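39 kDa initiator binding protein (Trichomonas vaginalis, PDB 1PP7) recognises and binds the initiator element of core promoters through this N-terminal DNA-binding domain, and so probably helps to direct transcription initiation. Local coordinates at residues Arg24-Asp29 with Pro35-Met40; Lys70-Val75 with Asn81-Asn86. All coordinates share one frame; numbering follows the deposited sequence.

Contact 1. Residues Arg24-Asp29 with Pro35-Met40; sequences RKSSRD and PRKLHM. With ZN (zinc ion), chain I; nucleotides of chain A; nucleotides of chain B.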
loop_
_atom_site.group_PDB
_atom_site.type_symbol
_atom_site.label_atom_id
_atom_site.label_comp_id
_atom_site.label_asym_id
_atom_site.label_seq_id
_atom_site.Cartn_x
_atom_site.Cartn_y
_atom_site.Cartn_z
ATOM N N ARG C 24 -8.839 -2.381 -10.179
ATOM C CA ARG C 24 -10.264 -2.499 -9.962
ATOM C C ARG C 24 -10.900 -1.361 -9.189
ATOM O O ARG C 24 -10.387 -0.960 -8.142
ATOM C CB ARG C 24 -10.537 -3.829 -9.292
ATOM C CG ARG C 24 -11.940 -4.068 -8.919
ATOM C CD ARG C 24 -12.025 -5.335 -8.090
ATOM N NE ARG C 24 -13.426 -5.571 -7.768
ATOM C CZ ARG C 24 -13.905 -6.542 -7.000
ATOM N NH1 ARG C 24 -13.112 -7.438 -6.418
ATOM N NH2 ARG C 24 -15.207 -6.592 -6.829
ATOM N N LYS C 25 -12.027 -0.858 -9.715
ATOM C CA LYS C 25 -12.786 0.238 -9.094
ATOM C C LYS C 25 -13.198 -0.150 -7.672
ATOM O O LYS C 25 -13.455 -1.317 -7.402
ATOM C CB LYS C 25 -14.043 0.577 -9.950
ATOM C CG LYS C 25 -15.297 1.138 -9.161
ATOM C CD LYS C 25 -15.959 2.463 -9.730
ATOM C CE LYS C 25 -15.029 3.726 -9.708
ATOM N NZ LYS C 25 -15.791 5.019 -9.859
ATOM N N SER C 26 -13.236 0.830 -6.770
ATOM C CA SER C 26 -13.632 0.643 -5.363
ATOM C C SER C 26 -15.151 0.677 -5.218
ATOM O O SER C 26 -15.767 1.729 -5.432
ATOM C CB SER C 26 -13.047 1.766 -4.515
ATOM O OG SER C 26 -11.763 2.098 -4.988
ATOM N N SER C 27 -15.745 -0.453 -4.842
ATOM C CA SER C 27 -17.201 -0.551 -4.688
ATOM C C SER C 27 -17.525 -1.005 -3.271
ATOM O O SER C 27 -16.784 -0.715 -2.347
ATOM C CB SER C 27 -17.792 -1.553 -5.711
ATOM O OG SER C 27 -17.562 -2.930 -5.357
ATOM N N ARG C 28 -18.642 -1.702 -3.095
ATOM C CA ARG C 28 -18.976 -2.221 -1.781
ATOM C C ARG C 28 -18.198 -3.561 -1.555
ATOM O O ARG C 28 -18.098 -4.030 -0.422
ATOM C CB ARG C 28 -20.487 -2.434 -1.654
ATOM C CG ARG C 28 -21.347 -1.221 -2.014
ATOM C CD ARG C 28 -21.646 -1.187 -3.519
ATOM N NE ARG C 28 -21.489 0.150 -4.109
ATOM C CZ ARG C 28 -22.399 1.127 -4.061
ATOM N NH1 ARG C 28 -23.570 0.947 -3.443
ATOM N NH2 ARG C 28 -22.145 2.294 -4.651
ATOM N N ASP C 29 -17.651 -4.174 -2.615
ATOM C CA ASP C 29 -16.858 -5.409 -2.438
ATOM C C ASP C 29 -15.607 -4.977 -1.587
ATOM O O ASP C 29 -14.849 -4.093 -1.994
ATOM C CB ASP C 29 -16.431 -6.020 -3.804
ATOM C CG ASP C 29 -15.607 -7.317 -3.634
ATOM O OD1 ASP C 29 -15.163 -8.017 -4.634
ATOM O OD2 ASP C 29 -15.395 -7.652 -2.430
ATOM N N PRO C 35 -7.986 -0.288 1.855
ATOM C CA PRO C 35 -7.299 -1.023 2.927
ATOM C C PRO C 35 -6.801 -2.375 2.447
ATOM O O PRO C 35 -5.620 -2.692 2.680
ATOM C CB PRO C 35 -8.379 -1.204 4.012
ATOM C CG PRO C 35 -9.277 -0.054 3.783
ATOM C CD PRO C 35 -9.369 0.045 2.257
ATOM N N ARG C 36 -7.689 -3.160 1.785
ATOM C CA ARG C 36 -7.316 -4.492 1.331
ATOM C C ARG C 36 -6.416 -4.447 0.127
ATOM O O ARG C 36 -5.660 -5.403 -0.126
ATOM C CB ARG C 36 -8.527 -5.357 1.064
ATOM C CG ARG C 36 -9.259 -5.738 2.321
ATOM C CD ARG C 36 -10.128 -6.899 2.029
ATOM N NE ARG C 36 -11.072 -7.223 3.081
ATOM C CZ ARG C 36 -11.888 -8.258 2.959
ATOM N NH1 ARG C 36 -11.814 -8.973 1.818
ATOM N NH2 ARG C 36 -12.717 -8.625 3.958
ATOM N N LYS C 37 -6.482 -3.358 -0.629
ATOM C CA LYS C 37 -5.531 -3.219 -1.714
ATOM C C LYS C 37 -4.156 -2.961 -1.036
ATOM O O LYS C 37 -3.163 -3.599 -1.393
ATOM C CB LYS C 37 -5.898 -2.064 -2.645
ATOM C CG LYS C 37 -7.180 -2.370 -3.398
ATOM C CD LYS C 37 -7.765 -1.137 -4.048
ATOM C CE LYS C 37 -8.383 -1.498 -5.380
ATOM N NZ LYS C 37 -9.279 -0.409 -5.954
ATOM N N LEU C 38 -4.095 -2.068 -0.047
ATOM C CA LEU C 38 -2.816 -1.814 0.609
ATOM C C LEU C 38 -2.338 -3.111 1.196
ATOM O O LEU C 38 -1.168 -3.462 1.053
ATOM C CB LEU C 38 -2.933 -0.810 1.760
ATOM C CG LEU C 38 -2.040 0.429 1.694
ATOM C CD1 LEU C 38 -1.973 1.110 3.059
ATOM C CD2 LEU C 38 -0.656 0.044 1.151
ATOM N N HIS C 39 -3.265 -3.834 1.822
ATOM C CA HIS C 39 -2.930 -5.058 2.498
ATOM C C HIS C 39 -2.444 -6.133 1.565
ATOM O O HIS C 39 -1.443 -6.817 1.873
ATOM C CB HIS C 39 -4.101 -5.557 3.378
ATOM C CG HIS C 39 -3.661 -6.397 4.535
ATOM N ND1 HIS C 39 -3.576 -7.777 4.468
ATOM C CD2 HIS C 39 -3.142 -6.046 5.741
ATOM C CE1 HIS C 39 -3.022 -8.240 5.580
ATOM N NE2 HIS C 39 -2.746 -7.210 6.370
ATOM N N MET C 40 -3.113 -6.321 0.432
ATOM C CA MET C 40 -2.612 -7.355 -0.493
ATOM C C MET C 40 -1.249 -6.955 -1.020
ATOM O O MET C 40 -0.466 -7.802 -1.310
ATOM C CB MET C 40 -3.505 -7.520 -1.700
ATOM C CG MET C 40 -4.854 -8.016 -1.347
ATOM S SD MET C 40 -5.923 -8.097 -2.823
ATOM C CE MET C 40 -7.307 -6.885 -2.437
HETATM ZN ZN ZN I . -4.613 -9.136 3.323
ATOM P P DT A 4 -24.857 5.169 1.236
ATOM O OP1 DT A 4 -25.116 4.282 2.413
ATOM O OP2 DT A 4 -24.700 6.641 1.434
ATOM O "O5'" DT A 4 -23.563 4.638 0.462
ATOM C "C5'" DT A 4 -23.615 3.387 -0.209
ATOM C "C4'" DT A 4 -22.282 3.106 -0.831
ATOM O "O4'" DT A 4 -22.128 3.758 -2.111
ATOM C "C3'" DT A 4 -21.146 3.606 0.047
ATOM O "O3'" DT A 4 -20.156 2.601 -0.028
ATOM C "C2'" DT A 4 -20.713 4.888 -0.640
ATOM C "C1'" DT A 4 -20.958 4.550 -2.103
ATOM N N1 DT A 4 -21.205 5.699 -2.992
ATOM C C2 DT A 4 -20.754 5.633 -4.304
ATOM O O2 DT A 4 -20.139 4.671 -4.752
ATOM N N3 DT A 4 -21.048 6.746 -5.072
ATOM C C4 DT A 4 -21.733 7.879 -4.649
ATOM O O4 DT A 4 -21.914 8.821 -5.428
ATOM C C5 DT A 4 -22.186 7.855 -3.270
ATOM C C7 DT A 4 -22.996 9.004 -2.750
ATOM C C6 DT A 4 -21.879 6.793 -2.524
ATOM P P DA B 12 -18.221 1.379 -14.510
ATOM O OP1 DA B 12 -16.868 1.324 -15.142
ATOM O OP2 DA B 12 -19.458 1.487 -15.367
ATOM O "O5'" DA B 12 -18.342 0.147 -13.508
ATOM C "C5'" DA B 12 -17.314 -0.114 -12.559
ATOM C "C4'" DA B 12 -17.915 -0.418 -11.206
ATOM O "O4'" DA B 12 -18.612 0.746 -10.697
ATOM C "C3'" DA B 12 -18.934 -1.548 -11.223
ATOM O "O3'" DA B 12 -18.732 -2.429 -10.100
ATOM C "C2'" DA B 12 -20.265 -0.809 -11.188
ATOM C "C1'" DA B 12 -19.950 0.432 -10.380
ATOM N N9 DA B 12 -20.773 1.610 -10.688
ATOM C C8 DA B 12 -21.077 2.123 -11.936
ATOM N N7 DA B 12 -21.798 3.219 -11.895
ATOM C C5 DA B 12 -22.002 3.441 -10.531
ATOM C C6 DA B 12 -22.680 4.482 -9.812
ATOM N N6 DA B 12 -23.323 5.485 -10.403
ATOM N N1 DA B 12 -22.661 4.437 -8.451
ATOM C C2 DA B 12 -22.020 3.400 -7.861
ATOM N N3 DA B 12 -21.365 2.356 -8.432
ATOM C C4 DA B 12 -21.386 2.448 -9.777
ATOM P P DA B 11 -16.542 7.785 -15.548
ATOM O OP1 DA B 11 -15.328 7.516 -16.381
ATOM O OP2 DA B 11 -17.714 8.507 -16.137
ATOM O "O5'" DA B 11 -17.086 6.419 -14.930
ATOM C "C5'" DA B 11 -16.215 5.606 -14.145
ATOM C "C4'" DA B 11 -17.006 4.638 -13.303
ATOM O "O4'" DA B 11 -17.617 5.294 -12.169
ATOM C "C3'" DA B 11 -18.146 3.946 -14.044
ATOM O "O3'" DA B 11 -18.246 2.633 -13.520
ATOM C "C2'" DA B 11 -19.364 4.709 -13.569
ATOM C "C1'" DA B 11 -18.970 4.893 -12.125
ATOM N N9 DA B 11 -19.714 5.907 -11.404
ATOM C C8 DA B 11 -20.465 6.936 -11.913
ATOM N N7 DA B 11 -20.995 7.708 -10.989
ATOM C C5 DA B 11 -20.570 7.139 -9.795
ATOM C C6 DA B 11 -20.771 7.499 -8.471
ATOM N N6 DA B 11 -21.483 8.561 -8.107
ATOM N N1 DA B 11 -20.204 6.733 -7.515
ATOM C C2 DA B 11 -19.475 5.666 -7.893
ATOM N N3 DA B 11 -19.208 5.225 -9.115
ATOM C C4 DA B 11 -19.789 6.021 -10.035
HETATM O O HOH W 1 -3.248 -10.359 1.911
#
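The DNA-binding loop that follows helix 16-23 is tied to helix 34-45 of the initiator-binding domain by one lysine, K37, which reaches across and donates from NZ to the backbone carbonyl O of R24 at 2.5 Å. The ammonium meets that oxygen almost in line with the carbonyl bond, the C=O...N angle being 174°. K37 starts with CG anti to its carbonyl carbon (chi1 -67°), and apart from a bend at chi3 the chain runs out extended, long enough to span backbones that stay 9.5 Å apart between the CA atoms of R24 and K37. NZ also donates to the carbonyl of S32, so two backbone oxygens of the same loop grip one buried charge. R24 is where the chain leaves helical geometry, and K37 therefore fastens the exit of helix 16-23. The loop folds back on itself as well: both terminal nitrogens of the R24 guanidinium converge on a single carboxylate oxygen, NH2 lying 2.6 Å from D29 OD1 in a salt bridge and NH1 adding a weak bond. OD2 of D29 accepts instead from N31 N. Between S27 and D29 the backbone forms an ST turn, D29 N donating to S27 OG at 3.0 Å. The same loop faces the minor groove of the promoter duplex. K25 bends at chi2 and chi3, bringing CD alongside O4' of DA12 in chain B, and NZ donates to O4' of DA11 in that chain at 3.0 Å, while the poorly ordered R28 donates from NH2 to a thymine O2, with O4' of DT4 in chain A over one face of its guanidinium. On another side of helix 34-45, H39 binds zinc through ND1 at 2.1 Å; its NE2 donates to the T111 carbonyl, which fixes the rotation of the ring.

Contact 2. Residues Lys70-Val75 with Asn81-Asn86; sequences KNVALV and NTLNVN. With nucleotides of chain A.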
loop_
_atom_site.group_PDB
_atom_site.type_symbol
_atom_site.label_atom_id
_atom_site.label_comp_id
_atom_site.label_asym_id
_atom_site.label_seq_id
_atom_site.Cartn_x
_atom_site.Cartn_y
_atom_site.Cartn_z
ATOM N N LYS C 70 5.001 8.378 -2.601
ATOM C CA LYS C 70 5.210 8.727 -3.984
ATOM C C LYS C 70 5.151 7.467 -4.900
ATOM O O LYS C 70 4.461 7.494 -5.909
ATOM C CB LYS C 70 6.548 9.474 -4.103
ATOM C CG LYS C 70 6.718 10.250 -5.388
ATOM C CD LYS C 70 7.495 11.532 -5.132
ATOM C CE LYS C 70 7.768 12.292 -6.434
ATOM N NZ LYS C 70 8.582 13.554 -6.217
ATOM N N ASN C 71 5.828 6.368 -4.515
ATOM C CA ASN C 71 5.852 5.124 -5.304
ATOM C C ASN C 71 4.574 4.306 -5.160
ATOM O O ASN C 71 4.096 3.674 -6.104
ATOM C CB ASN C 71 7.045 4.265 -4.893
ATOM C CG ASN C 71 8.406 4.825 -5.418
ATOM O OD1 ASN C 71 8.485 5.951 -5.921
ATOM N ND2 ASN C 71 9.471 4.033 -5.282
ATOM N N VAL C 72 4.035 4.292 -3.955
ATOM C CA VAL C 72 2.826 3.567 -3.684
ATOM C C VAL C 72 1.643 4.172 -4.442
ATOM O O VAL C 72 0.777 3.446 -4.936
ATOM C CB VAL C 72 2.562 3.586 -2.217
ATOM C CG1 VAL C 72 1.151 3.051 -1.934
ATOM C CG2 VAL C 72 3.649 2.792 -1.526
ATOM N N ALA C 73 1.601 5.500 -4.540
ATOM C CA ALA C 73 0.521 6.100 -5.272
ATOM C C ALA C 73 0.692 5.623 -6.707
ATOM O O ALA C 73 -0.283 5.278 -7.327
ATOM C CB ALA C 73 0.581 7.590 -5.198
ATOM N N LEU C 74 1.917 5.559 -7.234
ATOM C CA LEU C 74 2.095 5.126 -8.630
ATOM C C LEU C 74 1.601 3.736 -8.922
ATOM O O LEU C 74 0.684 3.565 -9.732
ATOM C CB LEU C 74 3.563 5.182 -9.092
ATOM C CG LEU C 74 4.134 6.582 -9.265
ATOM C CD1 LEU C 74 5.653 6.530 -9.488
ATOM C CD2 LEU C 74 3.462 7.225 -10.413
ATOM N N VAL C 75 2.191 2.737 -8.267
ATOM C CA VAL C 75 1.771 1.360 -8.527
ATOM C C VAL C 75 0.256 1.155 -8.324
ATOM O O VAL C 75 -0.334 0.219 -8.886
ATOM C CB VAL C 75 2.566 0.353 -7.659
ATOM C CG1 VAL C 75 4.029 0.701 -7.664
ATOM C CG2 VAL C 75 2.125 0.386 -6.266
ATOM N N ASN C 81 -1.933 13.020 -3.799
ATOM C CA ASN C 81 -2.978 13.635 -3.052
ATOM C C ASN C 81 -4.112 12.657 -2.747
ATOM O O ASN C 81 -4.606 12.611 -1.628
ATOM C CB ASN C 81 -3.489 14.904 -3.744
ATOM C CG ASN C 81 -4.765 15.438 -3.111
ATOM O OD1 ASN C 81 -5.884 15.120 -3.566
ATOM N ND2 ASN C 81 -4.620 16.203 -2.043
ATOM N N THR C 82 -4.520 11.826 -3.680
ATOM C CA THR C 82 -5.604 10.983 -3.278
ATOM C C THR C 82 -5.080 9.906 -2.334
ATOM O O THR C 82 -5.814 9.449 -1.453
ATOM C CB THR C 82 -6.404 10.525 -4.532
ATOM O OG1 THR C 82 -6.941 9.201 -4.366
ATOM C CG2 THR C 82 -5.559 10.631 -5.722
ATOM N N LEU C 83 -3.786 9.548 -2.434
ATOM C CA LEU C 83 -3.276 8.535 -1.508
ATOM C C LEU C 83 -3.460 9.096 -0.082
ATOM O O LEU C 83 -4.001 8.379 0.790
ATOM C CB LEU C 83 -1.801 8.251 -1.716
ATOM C CG LEU C 83 -1.285 6.829 -1.513
ATOM C CD1 LEU C 83 0.174 6.942 -1.200
ATOM C CD2 LEU C 83 -1.980 6.071 -0.425
ATOM N N ASN C 84 -3.012 10.359 0.139
ATOM C CA ASN C 84 -3.107 11.006 1.450
ATOM C C ASN C 84 -4.550 11.090 1.875
ATOM O O ASN C 84 -4.874 10.819 3.024
ATOM C CB ASN C 84 -2.587 12.449 1.477
ATOM C CG ASN C 84 -1.096 12.590 1.091
ATOM O OD1 ASN C 84 -0.261 11.712 1.391
ATOM N ND2 ASN C 84 -0.751 13.740 0.462
ATOM N N VAL C 85 -5.434 11.491 0.964
ATOM C CA VAL C 85 -6.822 11.602 1.324
ATOM C C VAL C 85 -7.360 10.209 1.825
ATOM O O VAL C 85 -8.074 10.130 2.845
ATOM C CB VAL C 85 -7.631 12.161 0.114
ATOM C CG1 VAL C 85 -9.090 11.809 0.230
ATOM C CG2 VAL C 85 -7.502 13.703 0.064
ATOM N N ASN C 86 -7.021 9.124 1.111
ATOM C CA ASN C 86 -7.444 7.788 1.507
ATOM C C ASN C 86 -6.867 7.349 2.885
ATOM O O ASN C 86 -7.597 6.689 3.685
ATOM C CB ASN C 86 -7.044 6.751 0.441
ATOM C CG ASN C 86 -7.892 6.839 -0.842
ATOM O OD1 ASN C 86 -8.964 7.503 -0.893
ATOM N ND2 ASN C 86 -7.414 6.173 -1.875
ATOM P P DT A 7 -9.474 5.524 -5.564
ATOM O OP1 DT A 7 -9.450 4.528 -6.690
ATOM O OP2 DT A 7 -8.333 5.609 -4.597
ATOM O "O5'" DT A 7 -9.626 6.966 -6.198
ATOM C "C5'" DT A 7 -10.335 7.111 -7.419
ATOM C "C4'" DT A 7 -10.259 8.535 -7.901
ATOM O "O4'" DT A 7 -11.228 9.357 -7.209
ATOM C "C3'" DT A 7 -8.897 9.207 -7.736
ATOM O "O3'" DT A 7 -8.456 9.674 -9.013
ATOM C "C2'" DT A 7 -9.185 10.353 -6.786
ATOM C "C1'" DT A 7 -10.664 10.615 -7.006
ATOM N N1 DT A 7 -11.373 11.252 -5.886
ATOM C C2 DT A 7 -12.193 12.312 -6.199
ATOM O O2 DT A 7 -12.310 12.716 -7.348
ATOM N N3 DT A 7 -12.852 12.893 -5.119
ATOM C C4 DT A 7 -12.750 12.507 -3.778
ATOM O O4 DT A 7 -13.399 13.113 -2.893
ATOM C C5 DT A 7 -11.847 11.369 -3.529
ATOM C C7 DT A 7 -11.670 10.866 -2.129
ATOM C C6 DT A 7 -11.219 10.818 -4.583
ATOM P P DT A 8 -6.933 10.172 -9.233
ATOM O OP1 DT A 8 -6.591 9.582 -10.551
ATOM O OP2 DT A 8 -6.006 9.980 -8.108
ATOM O "O5'" DT A 8 -7.233 11.710 -9.339
ATOM C "C5'" DT A 8 -8.345 12.090 -10.133
ATOM C "C4'" DT A 8 -8.545 13.576 -10.100
ATOM O "O4'" DT A 8 -9.412 13.861 -9.006
ATOM C "C3'" DT A 8 -7.296 14.412 -9.893
ATOM O "O3'" DT A 8 -7.190 15.368 -10.940
ATOM C "C2'" DT A 8 -7.541 15.119 -8.582
ATOM C "C1'" DT A 8 -9.020 15.048 -8.393
ATOM N N1 DT A 8 -9.489 14.987 -6.988
ATOM C C2 DT A 8 -10.500 15.866 -6.598
ATOM O O2 DT A 8 -11.056 16.601 -7.361
ATOM N N3 DT A 8 -10.853 15.803 -5.277
ATOM C C4 DT A 8 -10.371 14.919 -4.333
ATOM O O4 DT A 8 -10.840 14.942 -3.189
ATOM C C5 DT A 8 -9.337 13.998 -4.815
ATOM C C7 DT A 8 -8.763 12.984 -3.876
ATOM C C6 DT A 8 -8.949 14.093 -6.098
ATOM P P DC A 9 -5.787 16.128 -11.212
ATOM O OP1 DC A 9 -5.475 15.944 -12.653
ATOM O OP2 DC A 9 -4.745 15.770 -10.194
ATOM O "O5'" DC A 9 -6.252 17.630 -10.956
ATOM C "C5'" DC A 9 -7.578 18.041 -11.304
ATOM C "C4'" DC A 9 -7.919 19.350 -10.629
ATOM O "O4'" DC A 9 -8.533 19.132 -9.334
ATOM C "C3'" DC A 9 -6.737 20.303 -10.403
ATOM O "O3'" DC A 9 -7.116 21.659 -10.735
ATOM C "C2'" DC A 9 -6.465 20.157 -8.909
ATOM C "C1'" DC A 9 -7.852 19.881 -8.335
ATOM N N1 DC A 9 -7.877 19.097 -7.075
ATOM C C2 DC A 9 -8.759 19.489 -6.043
ATOM O O2 DC A 9 -9.488 20.456 -6.218
ATOM N N3 DC A 9 -8.791 18.790 -4.883
ATOM C C4 DC A 9 -8.001 17.727 -4.731
ATOM N N4 DC A 9 -8.062 17.083 -3.570
ATOM C C5 DC A 9 -7.108 17.287 -5.767
ATOM C C6 DC A 9 -7.070 18.002 -6.908
#
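No flat group enters the seam between the helices of residues 70-75 and 81-86, where L83 meets V72 and A73; the carboxamides of N81 and N86 have neither face nor edge against helix 69-76 and work on the DNA instead. At the seam the touching is done by one methyl. CD1 of L83 settles beside A73, 3.9 Å from its backbone N and 4.1 Å from its CB, and also meets CG1 of V72. The V72 and L83 side chains cross at about a right angle, while the small side chain of A73 lets the backbones draw in to 5.9 Å between the CA atoms of A73 and L83. This is the helix-turn-helix of the domain, with helix 80-89 as the recognition helix: its L83 side is buried against helix 69-76, I78 and F34 of helix 34-45, and another side enters the major groove. There N81, whose CG is anti to the backbone N (chi1 169°), accepts through OD1 from N4 of DC9 in chain A at 2.9 Å with an N-H...O angle of 157°. ND2 of the same amide donates to a thymine O4, so both ends of N81 read bases and the amide's rotation is set. Alongside, CG1 of V85 lies 3.6 Å from the C7 methyl of DT7 in chain A. N86 turns to the sugar-phosphate backbone of the DNA: its ND2 donates to OP2 of DT7 in that strand at 2.9 Å. On helix 80-89 N84, too, is engaged, OD1 accepting from K69 NZ at the start of helix 69-76.

Contact 2 lies in the core and is wholly apolar across its seam, whereas contact 1 is partly buried and is held by a charged side chain on a carbonyl; both are small. They follow one another along the chain, their centres 14 Å apart and their nearest atoms about 5 Å apart without touching. Helix 34-45 links them: it supplies K37 to contact 1, and its F34 and L41 pack on the helices of contact 2. Both contacts position DNA-reading parts of one domain, but differently. The loop of contact 1 addresses the minor groove, largely through basic side chains, and the recognition helix of contact 2 the major groove, through asparagines and methyl groups.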